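Local coordinates for protein oxidoreductase, putative (PDB 6SKX) that probably catalyses, as a fungal reductive aminase, the NADPH-dependent reductive amination of carbonyl compounds to amines, at residues Q239-A244 and E253-M258; H183-V188 and T192-F197; S229-Q234 and E260-A265; I117-S122 and P127-L132. All coordinates share one frame; numbering follows the deposited sequence.

Contact 1: Q239-A244 and E253-M258; sequences QNIIDA and EFIRPM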
loop_
_atom_site.group_PDB
_atom_site.type_symbol
_atom_site.label_atom_id
_atom_site.label_comp_id
_atom_site.label_asym_id
_atom_site.label_seq_id
_atom_site.Cartn_x
_atom_site.Cartn_y
_atom_site.Cartn_z
ATOM N N GLN A 239 2.448 18.194 -3.017
ATOM C CA GLN A 239 2.685 19.147 -4.147
ATOM C C GLN A 239 4.042 18.858 -4.794
ATOM O O GLN A 239 4.136 18.871 -6.025
ATOM C CB GLN A 239 2.642 20.618 -3.699
ATOM C CG GLN A 239 1.266 21.266 -3.824
ATOM C CD GLN A 239 0.621 21.027 -5.169
ATOM O OE1 GLN A 239 1.262 21.084 -6.218
ATOM N NE2 GLN A 239 -0.659 20.721 -5.138
ATOM N N ASN A 240 5.062 18.591 -3.985
ATOM C CA ASN A 240 6.407 18.228 -4.495
ATOM C C ASN A 240 6.279 16.991 -5.402
ATOM O O ASN A 240 6.954 16.965 -6.445
ATOM C CB ASN A 240 7.387 18.076 -3.329
ATOM C CG ASN A 240 7.780 19.400 -2.705
ATOM O OD1 ASN A 240 7.579 20.453 -3.311
ATOM N ND2 ASN A 240 8.339 19.357 -1.496
ATOM N N ILE A 241 5.461 15.998 -5.014
ATOM C CA ILE A 241 5.353 14.689 -5.729
ATOM C C ILE A 241 4.690 14.987 -7.076
ATOM O O ILE A 241 5.199 14.546 -8.121
ATOM C CB ILE A 241 4.546 13.655 -4.908
ATOM C CG1 ILE A 241 5.279 13.176 -3.656
ATOM C CG2 ILE A 241 4.130 12.484 -5.775
ATOM C CD1 ILE A 241 4.348 12.571 -2.620
ATOM N N ILE A 242 3.625 15.773 -7.027
ATOM C CA ILE A 242 2.882 16.261 -8.219
ATOM C C ILE A 242 3.850 17.016 -9.150
ATOM O O ILE A 242 3.979 16.599 -10.318
ATOM C CB ILE A 242 1.686 17.094 -7.722
ATOM C CG1 ILE A 242 0.701 16.204 -6.960
ATOM C CG2 ILE A 242 1.006 17.825 -8.863
ATOM C CD1 ILE A 242 -0.557 16.909 -6.504
ATOM N N ASP A 243 4.567 18.035 -8.644
ATOM C CA ASP A 243 5.504 18.880 -9.446
ATOM C C ASP A 243 6.601 17.986 -10.048
ATOM O O ASP A 243 6.890 18.100 -11.256
ATOM C CB ASP A 243 6.085 20.037 -8.622
ATOM C CG ASP A 243 5.055 21.056 -8.126
ATOM O OD1 ASP A 243 3.940 21.090 -8.662
ATOM O OD2 ASP A 243 5.370 21.799 -7.173
ATOM N N ALA A 244 7.163 17.076 -9.253
ATOM C CA ALA A 244 8.208 16.139 -9.710
ATOM C C ALA A 244 7.615 15.199 -10.762
ATOM O O ALA A 244 8.332 14.885 -11.733
ATOM C CB ALA A 244 8.775 15.386 -8.529
ATOM N N GLU A 253 -2.330 11.341 -11.150
ATOM C CA GLU A 253 -3.791 11.141 -10.872
ATOM C C GLU A 253 -3.977 10.338 -9.568
ATOM O O GLU A 253 -4.831 10.708 -8.748
ATOM C CB GLU A 253 -4.479 10.441 -12.049
ATOM C CG GLU A 253 -4.677 11.319 -13.277
ATOM C CD GLU A 253 -5.489 12.596 -13.069
ATOM O OE1 GLU A 253 -6.392 12.591 -12.222
ATOM O OE2 GLU A 253 -5.204 13.602 -13.756
ATOM N N PHE A 254 -3.160 9.300 -9.373
ATOM C CA PHE A 254 -3.167 8.368 -8.217
ATOM C C PHE A 254 -3.148 9.070 -6.860
ATOM O O PHE A 254 -3.726 8.452 -5.948
ATOM C CB PHE A 254 -1.947 7.453 -8.265
ATOM C CG PHE A 254 -2.086 6.254 -9.155
ATOM C CD1 PHE A 254 -3.172 5.397 -9.026
ATOM C CD2 PHE A 254 -1.102 5.954 -10.082
ATOM C CE1 PHE A 254 -3.272 4.267 -9.820
ATOM C CE2 PHE A 254 -1.204 4.824 -10.870
ATOM C CZ PHE A 254 -2.291 3.982 -10.735
ATOM N N ILE A 255 -2.518 10.249 -6.716
ATOM C CA ILE A 255 -2.348 10.941 -5.392
ATOM C C ILE A 255 -3.330 12.116 -5.255
ATOM O O ILE A 255 -3.437 12.647 -4.118
ATOM C CB ILE A 255 -0.880 11.397 -5.156
ATOM C CG1 ILE A 255 -0.546 11.529 -3.670
ATOM C CG2 ILE A 255 -0.560 12.701 -5.888
ATOM C CD1 ILE A 255 0.954 11.570 -3.374
ATOM N N ARG A 256 -4.065 12.473 -6.318
ATOM C CA ARG A 256 -5.030 13.614 -6.326
ATOM C C ARG A 256 -6.164 13.397 -5.325
ATOM O O ARG A 256 -6.472 14.316 -4.555
ATOM C CB ARG A 256 -5.519 13.922 -7.747
ATOM C CG ARG A 256 -4.452 14.583 -8.615
ATOM C CD ARG A 256 -4.941 15.745 -9.467
ATOM N NE ARG A 256 -3.858 16.648 -9.864
ATOM C CZ ARG A 256 -3.011 16.449 -10.879
ATOM N NH1 ARG A 256 -3.092 15.358 -11.630
ATOM N NH2 ARG A 256 -2.070 17.344 -11.133
ATOM N N PRO A 257 -6.786 12.193 -5.238
ATOM C CA PRO A 257 -7.836 11.957 -4.247
ATOM C C PRO A 257 -7.355 12.225 -2.812
ATOM O O PRO A 257 -8.093 12.826 -2.072
ATOM C CB PRO A 257 -8.237 10.492 -4.473
ATOM C CG PRO A 257 -7.843 10.257 -5.909
ATOM C CD PRO A 257 -6.536 11.009 -6.063
ATOM N N MET A 258 -6.144 11.794 -2.443
ATOM C CA MET A 258 -5.610 12.029 -1.071
ATOM C C MET A 258 -5.378 13.533 -0.865
ATOM O O MET A 258 -5.642 14.005 0.258
ATOM C CB MET A 258 -4.305 11.273 -0.848
ATOM C CG MET A 258 -3.617 11.616 0.452
ATOM S SD MET A 258 -4.337 10.829 1.897
ATOM C CE MET A 258 -3.778 9.139 1.675
#
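Ile242 and Ile255 mark the closest approach of the two backbones, with their CA atoms 8.0 Å apart, and no hydrogen bond crosses the gap, which is bridged by side chains alone. Residues 239-244 are regular helix, whereas 253-255 form a short 3-10 segment, with Arg256 N bonded to Glu253 O at 3.1 Å, that leads straight into helix 256-267. The two segments run in roughly opposite senses. Ile255 serves both isoleucines at once by sending out two branches. Its CG1 stands opposite the backbone N (chi1 -155°), which carries CD1 out to meet Ile241 CD1 at 3.6 Å, the two side chains crossing at about a right angle. The other branch, CG2 of Ile255, rests on Ile242 CG1 at 3.9 Å. Such a join illustrates how consecutive helices of the all-helical C-terminal domain fold back on each other, here helices 231-248 and 256-267; His183 of helix 162-188 touches both Ile241 and Ile255. Arg256 covers the more exposed flank. Bent at chi2 (-137°), it brings NH2 obliquely to within 3.9 Å of Ile242 CG2, while its NH1 makes a salt bridge of 3.5 Å to Glu253 OE2. On the dimer side, Asn240 ND2 donates to Asn92 OD1 of the second subunit, a residue that contacts NADP(+), and Pro257 packs on Pro257 of that subunit.

Contact 2: H183-V188 and T192-F197; sequences HATALV and TPAVKF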
loop_
_atom_site.group_PDB
_atom_site.type_symbol
_atom_site.label_atom_id
_atom_site.label_comp_id
_atom_site.label_asym_id
_atom_site.label_seq_id
_atom_site.Cartn_x
_atom_site.Cartn_y
_atom_site.Cartn_z
ATOM N N HIS A 183 2.812 4.414 -9.232
ATOM C CA HIS A 183 3.238 5.847 -9.173
ATOM C C HIS A 183 4.740 5.896 -8.884
ATOM O O HIS A 183 5.431 6.644 -9.578
ATOM C CB HIS A 183 2.430 6.645 -8.132
ATOM C CG HIS A 183 2.545 8.130 -8.218
ATOM N ND1 HIS A 183 1.752 8.974 -7.431
ATOM C CD2 HIS A 183 3.348 8.933 -8.963
ATOM C CE1 HIS A 183 2.062 10.235 -7.690
ATOM N NE2 HIS A 183 3.020 10.240 -8.663
ATOM N N ALA A 184 5.219 5.056 -7.955
ATOM C CA ALA A 184 6.622 5.023 -7.477
ATOM C C ALA A 184 7.548 4.478 -8.564
ATOM O O ALA A 184 8.580 5.134 -8.830
ATOM C CB ALA A 184 6.724 4.190 -6.220
ATOM N N THR A 185 7.229 3.301 -9.123
ATOM C CA THR A 185 8.054 2.640 -10.171
ATOM C C THR A 185 8.137 3.528 -11.425
ATOM O O THR A 185 9.206 3.594 -12.038
ATOM C CB THR A 185 7.558 1.228 -10.477
ATOM O OG1 THR A 185 7.581 0.486 -9.258
ATOM C CG2 THR A 185 8.435 0.527 -11.492
ATOM N N ALA A 186 7.087 4.264 -11.754
ATOM C CA ALA A 186 7.074 5.133 -12.948
ATOM C C ALA A 186 7.986 6.346 -12.719
ATOM O O ALA A 186 8.797 6.677 -13.613
ATOM C CB ALA A 186 5.659 5.552 -13.242
ATOM N N LEU A 187 7.824 7.021 -11.582
ATOM C CA LEU A 187 8.539 8.289 -11.265
ATOM C C LEU A 187 10.065 8.107 -11.382
ATOM O O LEU A 187 10.765 9.062 -11.785
ATOM C CB LEU A 187 8.139 8.727 -9.851
ATOM C CG LEU A 187 8.266 10.214 -9.573
ATOM C CD1 LEU A 187 7.749 11.015 -10.749
ATOM C CD2 LEU A 187 7.528 10.581 -8.301
ATOM N N VAL A 188 10.556 6.902 -11.113
ATOM C CA VAL A 188 11.998 6.600 -10.894
ATOM C C VAL A 188 12.566 5.815 -12.089
ATOM O O VAL A 188 13.807 5.630 -12.123
ATOM C CB VAL A 188 12.120 5.829 -9.566
ATOM C CG1 VAL A 188 12.296 4.324 -9.769
ATOM C CG2 VAL A 188 13.202 6.399 -8.670
ATOM N N THR A 192 16.436 4.320 -12.337
ATOM C CA THR A 192 16.685 2.916 -11.894
ATOM C C THR A 192 15.592 1.974 -12.399
ATOM O O THR A 192 14.401 2.278 -12.385
ATOM C CB THR A 192 16.890 2.770 -10.374
ATOM O OG1 THR A 192 15.615 2.715 -9.744
ATOM C CG2 THR A 192 17.721 3.871 -9.751
ATOM N N PRO A 193 15.983 0.761 -12.828
ATOM C CA PRO A 193 15.012 -0.264 -13.204
ATOM C C PRO A 193 14.152 -0.770 -12.025
ATOM O O PRO A 193 14.649 -0.833 -10.918
ATOM C CB PRO A 193 15.905 -1.390 -13.763
ATOM C CG PRO A 193 17.257 -1.184 -13.115
ATOM C CD PRO A 193 17.380 0.312 -12.942
ATOM N N ALA A 194 12.911 -1.178 -12.317
ATOM C CA ALA A 194 11.880 -1.623 -11.353
ATOM C C ALA A 194 12.453 -2.631 -10.349
ATOM O O ALA A 194 12.191 -2.468 -9.140
ATOM C CB ALA A 194 10.699 -2.203 -12.087
ATOM N N VAL A 195 13.206 -3.632 -10.803
ATOM C CA VAL A 195 13.634 -4.752 -9.913
ATOM C C VAL A 195 14.645 -4.228 -8.877
ATOM O O VAL A 195 14.557 -4.641 -7.705
ATOM C CB VAL A 195 14.167 -5.946 -10.733
ATOM C CG1 VAL A 195 14.819 -7.007 -9.849
ATOM C CG2 VAL A 195 13.052 -6.569 -11.563
ATOM N N LYS A 196 15.573 -3.361 -9.287
ATOM C CA LYS A 196 16.625 -2.792 -8.396
ATOM C C LYS A 196 15.938 -1.903 -7.354
ATOM O O LYS A 196 16.336 -1.976 -6.185
ATOM C CB LYS A 196 17.683 -2.002 -9.186
ATOM C CG LYS A 196 19.020 -1.826 -8.477
ATOM N N PHE A 197 14.962 -1.099 -7.784
ATOM C CA PHE A 197 14.167 -0.165 -6.941
ATOM C C PHE A 197 13.474 -0.931 -5.810
ATOM O O PHE A 197 13.456 -0.433 -4.663
ATOM C CB PHE A 197 13.123 0.573 -7.772
ATOM C CG PHE A 197 12.346 1.624 -7.016
ATOM C CD1 PHE A 197 12.998 2.597 -6.272
ATOM C CD2 PHE A 197 10.959 1.672 -7.084
ATOM C CE1 PHE A 197 12.283 3.570 -5.586
ATOM C CE2 PHE A 197 10.244 2.656 -6.411
ATOM C CZ PHE A 197 10.905 3.602 -5.662
#
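Thr185 and Ala194 lie with their CA atoms 5.8 Å apart, and at the end of the contact next to the connecting loop the backbones are tied by one nearly straight hydrogen bond, Thr192 N to Val188 O at 2.9 Å (174° at the hydrogen). Phe197 carries most of the side-chain contact from the second segment, meeting both Val188 and Ala184. With CG held opposite the backbone N (chi1 -175°), its ring reaches back to the first segment, where Val188 CG1 sits over the centre of one face in a CH-pi contact, 3.9 Å from the centroid and 12° off the ring normal. Ala184 CB meets the same ring at its edge, in plane, 3.8 Å from CE2. This is a short connection between two long consecutive helices of the C-terminal domain, 162-188 and 194-221, with Pro193 as N-cap residue of the second. At the first residue of helix 194-221, Ala194 CB touches Thr185 CG2 at 3.6 Å; Thr185 OG1 is hydrogen-bonded to Phe181 O, one turn earlier in its own helix. Thr192 OG1 lies 3.7 Å from Val188 CG1 and, though buried here, has no polar partner in the model. Asp220 of the second subunit accepts a hydrogen bond from Val195 N and a weak one from Ala194 N.

Contact 3: S229-Q234 and E260-A265; sequences SNLAMQ and EFMQKA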
loop_
_atom_site.group_PDB
_atom_site.type_symbol
_atom_site.label_atom_id
_atom_site.label_comp_id
_atom_site.label_asym_id
_atom_site.label_seq_id
_atom_site.Cartn_x
_atom_site.Cartn_y
_atom_site.Cartn_z
ATOM N N SER A 229 5.224 15.603 12.260
ATOM C CA SER A 229 4.685 15.883 10.897
ATOM C C SER A 229 3.150 15.763 10.897
ATOM O O SER A 229 2.636 14.783 11.468
ATOM C CB SER A 229 5.317 14.986 9.855
ATOM O OG SER A 229 4.941 15.409 8.551
ATOM N N ASN A 230 2.459 16.734 10.290
ATOM C CA ASN A 230 0.980 16.908 10.347
ATOM C C ASN A 230 0.434 17.135 8.930
ATOM O O ASN A 230 1.243 17.192 7.982
ATOM C CB ASN A 230 0.580 18.050 11.292
ATOM C CG ASN A 230 1.300 19.362 11.030
ATOM O OD1 ASN A 230 1.119 20.005 9.990
ATOM N ND2 ASN A 230 2.115 19.774 11.986
ATOM N N LEU A 231 -0.881 17.320 8.794
ATOM C CA LEU A 231 -1.574 17.500 7.480
ATOM C C LEU A 231 -0.920 18.628 6.664
ATOM O O LEU A 231 -0.593 18.395 5.490
ATOM C CB LEU A 231 -3.067 17.768 7.714
ATOM C CG LEU A 231 -3.998 16.604 7.372
ATOM C CD1 LEU A 231 -3.568 15.334 8.086
ATOM C CD2 LEU A 231 -5.441 16.938 7.698
ATOM N N ALA A 232 -0.718 19.791 7.285
ATOM C CA ALA A 232 -0.206 21.020 6.643
ATOM C C ALA A 232 1.098 20.722 5.905
ATOM O O ALA A 232 1.152 20.997 4.686
ATOM C CB ALA A 232 -0.009 22.084 7.689
ATOM N N MET A 233 2.095 20.173 6.613
ATOM C CA MET A 233 3.447 19.872 6.049
ATOM C C MET A 233 3.324 18.781 4.974
ATOM O O MET A 233 4.178 18.746 4.077
ATOM C CB MET A 233 4.445 19.381 7.104
ATOM C CG MET A 233 4.499 20.183 8.403
ATOM S SD MET A 233 5.828 19.549 9.500
ATOM C CE MET A 233 4.985 19.501 11.082
ATOM N N GLN A 234 2.323 17.901 5.079
ATOM C CA GLN A 234 2.168 16.731 4.173
ATOM C C GLN A 234 1.564 17.192 2.838
ATOM O O GLN A 234 1.999 16.678 1.792
ATOM C CB GLN A 234 1.384 15.613 4.865
ATOM C CG GLN A 234 2.268 14.788 5.795
ATOM C CD GLN A 234 1.600 13.538 6.303
ATOM O OE1 GLN A 234 1.103 12.730 5.532
ATOM N NE2 GLN A 234 1.571 13.376 7.613
ATOM N N GLU A 260 -7.243 16.034 -2.225
ATOM C CA GLU A 260 -8.606 16.582 -1.967
ATOM C C GLU A 260 -8.998 16.314 -0.501
ATOM O O GLU A 260 -9.371 17.280 0.179
ATOM C CB GLU A 260 -9.613 16.067 -2.997
ATOM N N PHE A 261 -8.841 15.096 0.025
ATOM C CA PHE A 261 -9.282 14.764 1.413
ATOM C C PHE A 261 -8.444 15.535 2.440
ATOM O O PHE A 261 -8.958 15.832 3.541
ATOM C CB PHE A 261 -9.221 13.266 1.754
ATOM C CG PHE A 261 -10.241 12.410 1.049
ATOM C CD1 PHE A 261 -11.588 12.521 1.350
ATOM C CD2 PHE A 261 -9.859 11.497 0.075
ATOM C CE1 PHE A 261 -12.526 11.746 0.684
ATOM C CE2 PHE A 261 -10.799 10.741 -0.604
ATOM C CZ PHE A 261 -12.129 10.854 -0.285
ATOM N N MET A 262 -7.172 15.789 2.149
ATOM C CA MET A 262 -6.301 16.496 3.118
ATOM C C MET A 262 -6.738 17.966 3.169
ATOM O O MET A 262 -6.826 18.480 4.305
ATOM C CB MET A 262 -4.813 16.355 2.777
ATOM C CG MET A 262 -4.195 15.128 3.415
ATOM S SD MET A 262 -2.395 15.184 3.540
ATOM C CE MET A 262 -1.982 14.741 1.855
ATOM N N GLN A 263 -7.081 18.567 2.013
ATOM C CA GLN A 263 -7.644 19.948 1.909
ATOM C C GLN A 263 -8.944 20.049 2.716
ATOM O O GLN A 263 -8.991 20.876 3.656
ATOM C CB GLN A 263 -7.932 20.358 0.464
ATOM C CG GLN A 263 -6.832 19.946 -0.500
ATOM C CD GLN A 263 -6.570 20.927 -1.610
ATOM O OE1 GLN A 263 -7.083 20.801 -2.725
ATOM N NE2 GLN A 263 -5.739 21.907 -1.302
ATOM N N LYS A 264 -9.962 19.241 2.399
ATOM C CA LYS A 264 -11.265 19.311 3.112
ATOM C C LYS A 264 -11.002 19.312 4.631
ATOM O O LYS A 264 -11.679 20.077 5.323
ATOM C CB LYS A 264 -12.228 18.208 2.655
ATOM C CG LYS A 264 -12.871 18.399 1.278
ATOM N N ALA A 265 -10.023 18.548 5.132
ATOM C CA ALA A 265 -9.726 18.391 6.580
ATOM C C ALA A 265 -9.041 19.635 7.188
ATOM O O ALA A 265 -9.363 19.951 8.353
ATOM C CB ALA A 265 -8.895 17.152 6.821
#
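Leu231 and Ala265 supply the tightest of the apolar contacts, Leu231 CD2 touching Ala265 CB at 3.6 Å. The same methyl lies 4.0 Å from Met262 O, and nearer the root of the side chain Leu231 CG stands 4.2 Å from Met262 CG, so that the leucine lodges against a one-turn step of the opposing helix. A sulfur contact adds to this: chi1 (-89°) and an extended chi2 (-160°) carry Met262 SD to within 4.0 Å of Gln234 CB, the aliphatic root of the glutamine. Met262 also leans on Leu235 and Ile238, the next turn of helix 231-248, and Leu231 on Leu278.

No hydrogen bond joins the two segments; the polar end of Gln234 goes to the second subunit. Its chain is extended beyond CG, and OE1 is hydrogen-bonded to Tyr175 OH of that subunit; one side chain thus packs within its own chain at CB and links the dimer at its tip. Backbone bonds from Leu231 to Asp273 and from Ala232 to Gly271 hold the first turn of the helix, whose N-cap residue is Asn230.

Ser229, an NADP(+)-contacting residue that takes no part in the packing, precedes that cap; the contact itself joins two helices of the C-terminal domain of the reductive aminase family.

Contact 4: I117-S122 and P127-L132; sequences IMATPS and PYALVL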
loop_
_atom_site.group_PDB
_atom_site.type_symbol
_atom_site.label_atom_id
_atom_site.label_comp_id
_atom_site.label_asym_id
_atom_site.label_seq_id
_atom_site.Cartn_x
_atom_site.Cartn_y
_atom_site.Cartn_z
ATOM N N ILE A 117 -12.326 -15.403 -0.780
ATOM C CA ILE A 117 -11.030 -16.128 -0.856
ATOM C C ILE A 117 -9.911 -15.099 -0.849
ATOM O O ILE A 117 -9.761 -14.386 -1.854
ATOM C CB ILE A 117 -10.925 -17.014 -2.109
ATOM C CG1 ILE A 117 -12.022 -18.082 -2.143
ATOM C CG2 ILE A 117 -9.531 -17.615 -2.160
ATOM C CD1 ILE A 117 -12.143 -18.778 -3.469
ATOM N N MET A 118 -9.136 -15.036 0.221
ATOM C CA MET A 118 -8.051 -14.020 0.329
ATOM C C MET A 118 -6.739 -14.737 -0.024
ATOM O O MET A 118 -6.018 -15.183 0.879
ATOM C CB MET A 118 -8.055 -13.350 1.716
ATOM C CG MET A 118 -9.478 -12.841 2.131
ATOM S SD MET A 118 -10.215 -11.628 0.991
ATOM C CE MET A 118 -10.965 -12.612 -0.286
ATOM N N ALA A 119 -6.520 -14.936 -1.324
ATOM C CA ALA A 119 -5.450 -15.799 -1.847
ATOM C C ALA A 119 -5.493 -15.832 -3.363
ATOM O O ALA A 119 -6.588 -15.705 -3.948
ATOM C CB ALA A 119 -5.587 -17.192 -1.278
ATOM N N THR A 120 -4.312 -15.999 -3.952
ATOM C CA THR A 120 -4.112 -16.448 -5.345
ATOM C C THR A 120 -4.367 -17.954 -5.412
ATOM O O THR A 120 -4.303 -18.647 -4.398
ATOM C CB THR A 120 -2.678 -16.143 -5.813
ATOM O OG1 THR A 120 -1.805 -16.885 -4.956
ATOM C CG2 THR A 120 -2.368 -14.665 -5.778
ATOM N N PRO A 121 -4.661 -18.500 -6.606
ATOM C CA PRO A 121 -4.740 -19.952 -6.797
ATOM C C PRO A 121 -3.595 -20.774 -6.187
ATOM O O PRO A 121 -3.877 -21.769 -5.508
ATOM C CB PRO A 121 -4.778 -20.095 -8.332
ATOM C CG PRO A 121 -5.560 -18.852 -8.758
ATOM C CD PRO A 121 -5.113 -17.748 -7.788
ATOM N N SER A 122 -2.351 -20.356 -6.423
ATOM C CA SER A 122 -1.113 -21.067 -5.998
ATOM C C SER A 122 -1.003 -21.127 -4.465
ATOM O O SER A 122 -0.329 -22.039 -3.972
ATOM C CB SER A 122 0.135 -20.434 -6.646
ATOM O OG SER A 122 0.152 -19.018 -6.478
ATOM N N PRO A 127 -0.310 -22.506 4.450
ATOM C CA PRO A 127 -0.700 -21.808 5.679
ATOM C C PRO A 127 -0.980 -20.300 5.539
ATOM O O PRO A 127 -1.479 -19.729 6.483
ATOM C CB PRO A 127 0.510 -21.974 6.622
ATOM C CG PRO A 127 1.337 -23.101 6.007
ATOM C CD PRO A 127 1.048 -23.073 4.518
ATOM N N TYR A 128 -0.691 -19.687 4.387
ATOM C CA TYR A 128 -0.893 -18.228 4.146
ATOM C C TYR A 128 -2.280 -17.907 3.558
ATOM O O TYR A 128 -2.647 -16.715 3.560
ATOM C CB TYR A 128 0.239 -17.697 3.259
ATOM C CG TYR A 128 1.567 -17.754 3.967
ATOM C CD1 TYR A 128 1.842 -16.882 5.013
ATOM C CD2 TYR A 128 2.501 -18.732 3.666
ATOM C CE1 TYR A 128 3.035 -16.942 5.715
ATOM C CE2 TYR A 128 3.696 -18.812 4.363
ATOM C CZ TYR A 128 3.963 -17.913 5.384
ATOM O OH TYR A 128 5.138 -17.976 6.066
ATOM N N ALA A 129 -3.025 -18.899 3.051
ATOM C CA ALA A 129 -4.354 -18.675 2.442
ATOM C C ALA A 129 -5.376 -18.466 3.556
ATOM O O ALA A 129 -5.331 -19.184 4.564
ATOM C CB ALA A 129 -4.745 -19.831 1.543
ATOM N N LEU A 130 -6.318 -17.559 3.336
ATOM C CA LEU A 130 -7.413 -17.256 4.291
ATOM C C LEU A 130 -8.732 -17.159 3.510
ATOM O O LEU A 130 -8.749 -16.485 2.440
ATOM C CB LEU A 130 -7.070 -15.931 4.993
ATOM C CG LEU A 130 -7.758 -15.697 6.336
ATOM C CD1 LEU A 130 -6.923 -14.798 7.241
ATOM C CD2 LEU A 130 -9.130 -15.099 6.140
ATOM N N VAL A 131 -9.812 -17.745 4.039
ATOM C CA VAL A 131 -11.182 -17.497 3.501
ATOM C C VAL A 131 -12.074 -16.911 4.597
ATOM O O VAL A 131 -12.098 -17.478 5.706
ATOM C CB VAL A 131 -11.774 -18.771 2.892
ATOM C CG1 VAL A 131 -13.099 -18.475 2.202
ATOM C CG2 VAL A 131 -10.800 -19.414 1.920
ATOM N N LEU A 132 -12.764 -15.802 4.310
ATOM C CA LEU A 132 -13.762 -15.197 5.232
ATOM C C LEU A 132 -15.127 -15.795 4.894
ATOM O O LEU A 132 -15.402 -15.935 3.692
ATOM C CB LEU A 132 -13.796 -13.680 5.032
ATOM C CG LEU A 132 -12.441 -12.979 5.075
ATOM C CD1 LEU A 132 -12.556 -11.565 4.537
ATOM C CD2 LEU A 132 -11.881 -12.979 6.477
#
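Ile117 and Val131 face each other on one face of the sheet, and Met118 and Leu130 on the other. On the first face, Ile117 CG1 and Val131 CG2 are 4.4 Å apart, and Ile117 goes on to touch Met12, one of the NADP(+)-contacting residues. On the second, Met118 CB lies 4.3 Å from Leu130 CB. With CG anti to the carbonyl carbon (chi1 -50°), Met118 CG comes within 4.1 Å of Leu132 CD1, the two side chains crossing at about a right angle; Leu170 of helix 162-188 touches both side chains, and Trp204 of the second subunit packs on Met118. Between the strands, the hydrogen-bonded pair Met118-Leu130 is held by Met118 N to Leu130 O at 2.7 Å (151° at the hydrogen), with the donor almost in line with the carbonyl bond (172°). The return bond, Leu130 N to Met118 O, is weak at 3.4 Å. This is the antiparallel hairpin of strands 111-118 and 130-135 that extends the parallel Rossmann sheet of the NADP-binding domain; on its other side the backbone of Val131 is hydrogen-bonded to Lys152 and Val154 of strand 152-155. Past the last pair the strands run out into the connecting loop, where Ala119 CB meets Ala129 CB at 4.0 Å. At the start of the connection, where residues 121-122 form a 3-10 segment, the hydroxyls Thr120 OG1 and Ser122 OG are hydrogen-bonded at 3.3 Å.

From the N terminus, contact 4 comes first: it closes a short hairpin loop in the sheet of the cofactor-binding domain. After helix 162-188 leads into the C-terminal domain, contact 2 closes the brief connection into helix 194-221. Contact 3 then opens at 229-234 and shuts a longer loop at 260-265, and contact 1 lies wholly inside that loop, both pairing helix 231-248 with helix 256-267. None of the loops cross. Contacts 1 and 2 touch, chiefly through His183, although their centres are about 17 Å apart. Contact 4 is separate, yet all four reach the second subunit.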